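Local coordinates for protein isoaspartyl dipeptidase (Fervidobacterium islandicum, PDB 7CF6) that probably hydrolyses isoaspartyl (beta-aspartyl) dipeptides such as beta-Asp-Leu as a zinc-dependent amidohydrolase of the M38 family, a role linked to protein repair, at residues Asp63-Ile68 and Ser287-Gly292; Pro226-Arg231 and Asp250-Gln255. One frame throughout, in Å; residues are numbered along the deposited sequence.

Contact 1: residues Asp63-Ile68 and Ser287-Gly292. With ZN (zinc ion), chain R; FWO ((2S)-2-[[(3S)-3-azanyl-4-oxidanyl-4-oxidanylidene-butanoyl]amino]-4-methyl-pentanoic acid), chain P.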
loop_
_atom_site.group_PDB
_atom_site.type_symbol
_atom_site.label_atom_id
_atom_site.label_comp_id
_atom_site.label_asym_id
_atom_site.label_seq_id
_atom_site.Cartn_x
_atom_site.Cartn_y
_atom_site.Cartn_z
ATOM N N ASP B 63 -13.833 5.850 37.263
ATOM C CA ASP B 63 -12.722 4.860 37.209
ATOM C C ASP B 63 -11.992 5.070 35.891
ATOM O O ASP B 63 -12.558 4.748 34.851
ATOM C CB ASP B 63 -13.279 3.448 37.308
ATOM C CG ASP B 63 -12.264 2.386 37.674
ATOM O OD1 ASP B 63 -11.060 2.661 37.585
ATOM O OD2 ASP B 63 -12.691 1.292 38.055
ATOM N N PRO B 64 -10.788 5.698 35.882
ATOM C CA PRO B 64 -10.126 6.129 34.647
ATOM C C PRO B 64 -9.237 5.113 33.906
ATOM O O PRO B 64 -8.541 5.477 32.973
ATOM C CB PRO B 64 -9.243 7.299 35.113
ATOM C CG PRO B 64 -9.538 7.490 36.582
ATOM C CD PRO B 64 -10.057 6.161 37.065
ATOM N N HIS B 65 -9.273 3.844 34.286
ATOM C CA HIS B 65 -8.304 2.842 33.767
ATOM C C HIS B 65 -8.904 1.445 33.938
ATOM O O HIS B 65 -8.723 0.881 35.033
ATOM C CB HIS B 65 -6.939 3.015 34.477
ATOM C CG HIS B 65 -5.785 2.404 33.761
ATOM N ND1 HIS B 65 -4.785 3.169 33.187
ATOM C CD2 HIS B 65 -5.492 1.112 33.500
ATOM C CE1 HIS B 65 -3.917 2.368 32.603
ATOM N NE2 HIS B 65 -4.336 1.099 32.774
ATOM N N VAL B 66 -9.599 0.946 32.906
ATOM C CA VAL B 66 -10.338 -0.353 32.908
ATOM C C VAL B 66 -10.173 -1.048 31.546
ATOM O O VAL B 66 -10.318 -0.387 30.494
ATOM C CB VAL B 66 -11.813 -0.139 33.277
ATOM C CG1 VAL B 66 -12.548 -1.445 33.531
ATOM C CG2 VAL B 66 -11.941 0.763 34.488
ATOM N N HIS B 67 -9.856 -2.346 31.580
ATOM C CA HIS B 67 -9.769 -3.247 30.400
ATOM C C HIS B 67 -11.151 -3.838 30.117
ATOM O O HIS B 67 -11.350 -5.026 30.359
ATOM C CB HIS B 67 -8.693 -4.303 30.653
ATOM C CG HIS B 67 -7.346 -3.678 30.705
ATOM N ND1 HIS B 67 -6.590 -3.480 29.560
ATOM C CD2 HIS B 67 -6.664 -3.133 31.733
ATOM C CE1 HIS B 67 -5.481 -2.864 29.886
ATOM N NE2 HIS B 67 -5.509 -2.628 31.219
ATOM N N ILE B 68 -12.079 -3.010 29.638
ATOM C CA ILE B 68 -13.531 -3.359 29.563
ATOM C C ILE B 68 -13.733 -4.566 28.629
ATOM O O ILE B 68 -14.743 -5.268 28.780
ATOM C CB ILE B 68 -14.360 -2.131 29.132
ATOM C CG1 ILE B 68 -13.900 -1.545 27.789
ATOM C CG2 ILE B 68 -14.347 -1.093 30.240
ATOM C CD1 ILE B 68 -14.870 -0.554 27.173
ATOM N N SER B 287 -7.294 4.163 40.091
ATOM C CA SER B 287 -7.894 3.378 38.982
ATOM C C SER B 287 -7.888 1.871 39.293
ATOM O O SER B 287 -6.812 1.315 39.641
ATOM C CB SER B 287 -7.208 3.685 37.677
ATOM O OG SER B 287 -5.835 3.292 37.652
ATOM N N SER B 288 -9.040 1.219 39.098
ATOM C CA SER B 288 -9.312 -0.200 39.461
ATOM C C SER B 288 -8.367 -1.158 38.731
ATOM O O SER B 288 -8.084 -2.267 39.245
ATOM C CB SER B 288 -10.741 -0.561 39.128
ATOM O OG SER B 288 -10.962 -0.529 37.723
ATOM N N ASP B 289 -7.995 -0.798 37.513
ATOM C CA ASP B 289 -7.250 -1.705 36.611
ATOM C C ASP B 289 -8.092 -2.974 36.437
ATOM O O ASP B 289 -7.519 -4.070 36.297
ATOM C CB ASP B 289 -5.850 -1.973 37.171
ATOM C CG ASP B 289 -4.855 -2.312 36.080
ATOM O OD1 ASP B 289 -5.289 -2.492 34.928
ATOM O OD2 ASP B 289 -3.666 -2.369 36.377
ATOM N N GLY B 290 -9.415 -2.821 36.449
ATOM C CA GLY B 290 -10.360 -3.948 36.447
ATOM C C GLY B 290 -10.227 -4.743 35.171
ATOM O O GLY B 290 -9.976 -4.112 34.110
ATOM N N GLN B 291 -10.370 -6.072 35.279
ATOM C CA GLN B 291 -10.257 -7.062 34.168
ATOM C C GLN B 291 -8.850 -6.998 33.567
ATOM O O GLN B 291 -8.640 -7.545 32.467
ATOM C CB GLN B 291 -11.332 -6.817 33.102
ATOM C CG GLN B 291 -12.741 -6.722 33.659
ATOM C CD GLN B 291 -12.945 -7.787 34.697
ATOM O OE1 GLN B 291 -12.704 -8.967 34.442
ATOM N NE2 GLN B 291 -13.339 -7.368 35.890
ATOM N N GLY B 292 -7.923 -6.377 34.292
ATOM C CA GLY B 292 -6.499 -6.314 33.928
ATOM C C GLY B 292 -5.727 -7.482 34.518
ATOM O O GLY B 292 -6.128 -7.974 35.596
HETATM ZN ZN ZN R . -3.897 -1.520 32.778
HETATM C C10 FWO P . 0.520 -4.607 35.987
HETATM C C13 FWO P . -1.196 -5.644 32.581
HETATM C C15 FWO P . 2.051 -4.506 36.022
HETATM C C17 FWO P . -3.006 -5.851 30.785
HETATM O O01 FWO P . 2.617 -3.373 36.269
HETATM O O02 FWO P . -1.559 -3.766 33.989
HETATM O O03 FWO P . 2.744 -5.562 35.828
HETATM O O04 FWO P . -3.951 -6.323 31.489
HETATM O O05 FWO P . -2.967 -6.164 29.550
HETATM N N06 FWO P . 0.097 -5.258 34.736
HETATM N N07 FWO P . -2.405 -3.605 31.843
HETATM C C08 FWO P . 0.063 -5.454 37.188
HETATM C C09 FWO P . 0.891 -5.320 38.485
HETATM C C11 FWO P . 0.960 -6.651 39.253
HETATM C C12 FWO P . 0.245 -4.222 39.346
HETATM C C14 FWO P . -0.935 -4.773 33.816
HETATM C C16 FWO P . -1.906 -4.922 31.411
#
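His65, His67 and Asp289 converge on one zinc ion, joining the His-X-His motif at the end of the first core strand of an amidohydrolase TIM barrel, His67 lying just past it, to the aspartate just after strand 284-287. The two histidines reach the metal with different first torsions. In His65, CG lies trans to the backbone N (chi1 -161°); in His67 it turns back beside its own N (chi1 -67°). Both rings thereby present NE2 to the ion, His65 NE2 at 2.7 Å and His67 NE2 at 2.5 Å, with the zinc in the plane of each ring. Asp289 OD1 binds the same ion at 2.7 Å; its carboxylate runs alongside both imidazoles, almost perpendicular to the His65 ring but much less inclined to that of His67. Hydrogen bonds from outside the two segments hold two of these groups: Asn197 meets His65 ND1, and His228 meets Asp289 OD2. Glu160 completes the site.

Further from the metal, Asp63 ties down the start of the loop. Its OD1 takes a nearly straight bond (171°) from Ser288 N at 2.9 Å, on the syn side of the carboxylate but somewhat out of its plane. The hydroxyl of Ser288 donates to the other carboxylate oxygen, whose position is less certain, and also accepts from Gly290 N (Ser288 OG to Gly290 N, 3.0 Å), forming an ST turn. In mid-loop, Gly290 O accepts from His67 N at 3.1 Å, anchoring the backbone that carries this metal ligand. The bound dipeptide covers one face of the His67 imidazole, its carboxylate oxygen O04 lying 4.0 Å above the ring plane, over the centre.

Contact 2: residues Pro226-Arg231 and Asp250-Gln255. With FWO ((2S)-2-[[(3S)-3-azanyl-4-oxidanyl-4-oxidanylidene-butanoyl]amino]-4-methyl-pentanoic acid), chain P.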
loop_
_atom_site.group_PDB
_atom_site.type_symbol
_atom_site.label_atom_id
_atom_site.label_comp_id
_atom_site.label_asym_id
_atom_site.label_seq_id
_atom_site.Cartn_x
_atom_site.Cartn_y
_atom_site.Cartn_z
ATOM N N PRO B 226 0.661 9.555 33.947
ATOM C CA PRO B 226 1.236 8.241 34.238
ATOM C C PRO B 226 0.460 7.429 35.291
ATOM O O PRO B 226 0.057 7.986 36.278
ATOM C CB PRO B 226 2.632 8.636 34.750
ATOM C CG PRO B 226 2.429 9.973 35.445
ATOM C CD PRO B 226 1.345 10.659 34.647
ATOM N N THR B 227 0.316 6.120 35.087
ATOM C CA THR B 227 -0.356 5.208 36.057
ATOM C C THR B 227 0.632 4.244 36.773
ATOM O O THR B 227 1.799 4.083 36.338
ATOM C CB THR B 227 -1.490 4.450 35.358
ATOM O OG1 THR B 227 -2.119 3.578 36.312
ATOM C CG2 THR B 227 -1.004 3.666 34.158
ATOM N N HIS B 228 0.144 3.587 37.832
ATOM C CA HIS B 228 0.858 2.600 38.676
ATOM C C HIS B 228 1.990 3.262 39.469
ATOM O O HIS B 228 3.035 2.609 39.599
ATOM C CB HIS B 228 1.466 1.467 37.852
ATOM C CG HIS B 228 0.506 0.720 37.013
ATOM N ND1 HIS B 228 0.400 0.947 35.666
ATOM C CD2 HIS B 228 -0.341 -0.285 37.302
ATOM C CE1 HIS B 228 -0.510 0.143 35.155
ATOM N NE2 HIS B 228 -0.974 -0.630 36.135
ATOM N N MET B 229 1.814 4.476 40.011
ATOM C CA MET B 229 2.949 5.249 40.603
ATOM C C MET B 229 3.007 5.049 42.123
ATOM O O MET B 229 3.634 5.863 42.798
ATOM C CB MET B 229 2.865 6.744 40.275
ATOM C CG MET B 229 2.786 7.063 38.774
ATOM S SD MET B 229 4.327 7.233 37.776
ATOM C CE MET B 229 5.572 7.509 39.024
ATOM N N SER B 230 2.398 3.984 42.643
ATOM C CA SER B 230 2.679 3.457 44.006
ATOM C C SER B 230 3.412 2.099 43.926
ATOM O O SER B 230 3.850 1.615 44.961
ATOM C CB SER B 230 1.424 3.435 44.866
ATOM O OG SER B 230 0.319 2.850 44.197
ATOM N N ARG B 231 3.635 1.564 42.723
ATOM C CA ARG B 231 4.410 0.320 42.429
ATOM C C ARG B 231 5.475 0.064 43.499
ATOM O O ARG B 231 5.449 -1.001 44.149
ATOM C CB ARG B 231 5.152 0.456 41.089
ATOM C CG ARG B 231 4.809 -0.629 40.081
ATOM C CD ARG B 231 5.744 -0.706 38.894
ATOM N NE ARG B 231 5.038 -1.059 37.675
ATOM C CZ ARG B 231 4.241 -2.116 37.540
ATOM N NH1 ARG B 231 4.035 -2.936 38.558
ATOM N NH2 ARG B 231 3.621 -2.356 36.393
ATOM N N ASP B 250 -1.661 8.745 38.755
ATOM C CA ASP B 250 -2.717 7.733 38.994
ATOM C C ASP B 250 -2.057 6.563 39.722
ATOM O O ASP B 250 -0.922 6.190 39.352
ATOM C CB ASP B 250 -3.416 7.313 37.696
ATOM C CG ASP B 250 -4.563 6.327 37.898
ATOM O OD1 ASP B 250 -5.348 6.499 38.876
ATOM O OD2 ASP B 250 -4.664 5.383 37.079
ATOM N N LEU B 251 -2.730 6.060 40.751
ATOM C CA LEU B 251 -2.267 4.927 41.597
ATOM C C LEU B 251 -3.259 3.777 41.399
ATOM O O LEU B 251 -4.488 4.037 41.369
ATOM C CB LEU B 251 -2.209 5.335 43.082
ATOM C CG LEU B 251 -1.623 6.710 43.403
ATOM C CD1 LEU B 251 -1.718 6.998 44.890
ATOM C CD2 LEU B 251 -0.180 6.819 42.920
ATOM N N THR B 252 -2.773 2.544 41.307
ATOM C CA THR B 252 -3.670 1.375 41.219
ATOM C C THR B 252 -4.285 1.146 42.611
ATOM O O THR B 252 -3.530 1.013 43.603
ATOM C CB THR B 252 -2.929 0.219 40.558
ATOM O OG1 THR B 252 -2.464 0.713 39.297
ATOM C CG2 THR B 252 -3.821 -0.992 40.380
ATOM N N ALA B 253 -5.620 1.176 42.676
ATOM C CA ALA B 253 -6.426 0.996 43.903
ATOM C C ALA B 253 -6.055 -0.323 44.586
ATOM O O ALA B 253 -5.688 -1.296 43.897
ATOM C CB ALA B 253 -7.903 1.048 43.594
ATOM N N LEU B 254 -6.152 -0.337 45.915
ATOM C CA LEU B 254 -5.875 -1.527 46.758
ATOM C C LEU B 254 -6.943 -2.565 46.429
ATOM O O LEU B 254 -8.123 -2.172 46.348
ATOM C CB LEU B 254 -5.912 -1.134 48.239
ATOM C CG LEU B 254 -5.392 -2.203 49.199
ATOM C CD1 LEU B 254 -3.884 -2.341 49.074
ATOM C CD2 LEU B 254 -5.784 -1.894 50.633
ATOM N N GLN B 255 -6.548 -3.814 46.207
ATOM C CA GLN B 255 -7.488 -4.863 45.738
ATOM C C GLN B 255 -8.087 -5.563 46.961
ATOM O O GLN B 255 -7.385 -5.822 47.936
ATOM C CB GLN B 255 -6.785 -5.791 44.747
ATOM C CG GLN B 255 -6.229 -5.058 43.530
ATOM C CD GLN B 255 -7.285 -4.745 42.495
ATOM O OE1 GLN B 255 -8.190 -5.544 42.271
ATOM N NE2 GLN B 255 -7.168 -3.594 41.844
HETATM C C10 FWO P . 0.520 -4.607 35.987
HETATM C C13 FWO P . -1.196 -5.644 32.581
HETATM C C15 FWO P . 2.051 -4.506 36.022
HETATM C C17 FWO P . -3.006 -5.851 30.785
HETATM O O01 FWO P . 2.617 -3.373 36.269
HETATM O O02 FWO P . -1.559 -3.766 33.989
HETATM O O03 FWO P . 2.744 -5.562 35.828
HETATM O O04 FWO P . -3.951 -6.323 31.489
HETATM O O05 FWO P . -2.967 -6.164 29.550
HETATM N N06 FWO P . 0.097 -5.258 34.736
HETATM N N07 FWO P . -2.405 -3.605 31.843
HETATM C C08 FWO P . 0.063 -5.454 37.188
HETATM C C09 FWO P . 0.891 -5.320 38.485
HETATM C C11 FWO P . 0.960 -6.651 39.253
HETATM C C12 FWO P . 0.245 -4.222 39.346
HETATM C C14 FWO P . -0.935 -4.773 33.816
HETATM C C16 FWO P . -1.906 -4.922 31.411
#
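Pro226, Thr227 and Met229 meet Asp250 near the ends of two consecutive strands of the TIM barrel, where the backbone of Asp250 supplies the main link. Asp250 N donates to Pro226 O at 3.1 Å, and Asp250 O accepts from Met229 N at 3.3 Å in the carbonyl plane, so the backbone bonding runs on from Pro226 into the loop that follows its strand.

Among polar side chains, Thr227 and Asp250 lie side by side. Thr227 OG1 donates to Asp250 OD2 at 3.2 Å, approaching from above the carboxylate plane; with CG trans to its backbone N (chi1 -177°), Asp250 can also hold Ser287 OG at OD2 and Thr285 OG1 at OD1. Putting a valine at Asp250 would probably leave the hydroxyls of Thr227, Ser287 and Thr285 without this shared acceptor, and the charge that gathers them would be gone.

The apolar pair is Met229 CB with Leu251 CD2, at 4.0 Å. Ser230 OG, whose hydrogen bond goes to Thr268, makes a van der Waals contact with Leu251 CB at 3.7 Å.

Toward the dipeptide, the ring of His228 crosses the side chain of Thr252 obliquely, and His228 NE2 lies 3.8 Å from the ligand's amide oxygen O02. Arg231 turns its guanidinium edge to the leucine carboxylate, though the modelled separation is too short to be trusted.

Strand 195-200 flanks the Pro226 side and strand 284-287 the Asp250 side; outside the barrel, Pro226 packs on Phe242 of helix 233-243, and Leu251 touches both Phe236 of that helix and Ala271 of helix 268-277.

Overall arrangement
Contacts 1 and 2 join successive strands of one barrel: 226-231 pairs with 250-255, strand 249-252 runs parallel to 284-287, and the loop beyond 287 meets strand 55-66. Their centres are about 11 Å apart. Ser287 OG and Asp250 OD2, 2.5 Å apart, probably form a hydrogen bond, as do Ser288 O and Gln255 NE2 at 3.1 Å; His65 CE1 packs against Thr227 CG2 at 3.5 Å. Both approach the dipeptide's amide oxygen O02, through Asp289 and His228. Contact 1 also brings zinc ligands to the aspartyl part, His67 NE2 lying 3.3 Å from N07; Glu160 and His199 bind a second zinc. Segment 226-231 carries Arg231 toward the leucine carboxylate, at a doubtful modelled distance.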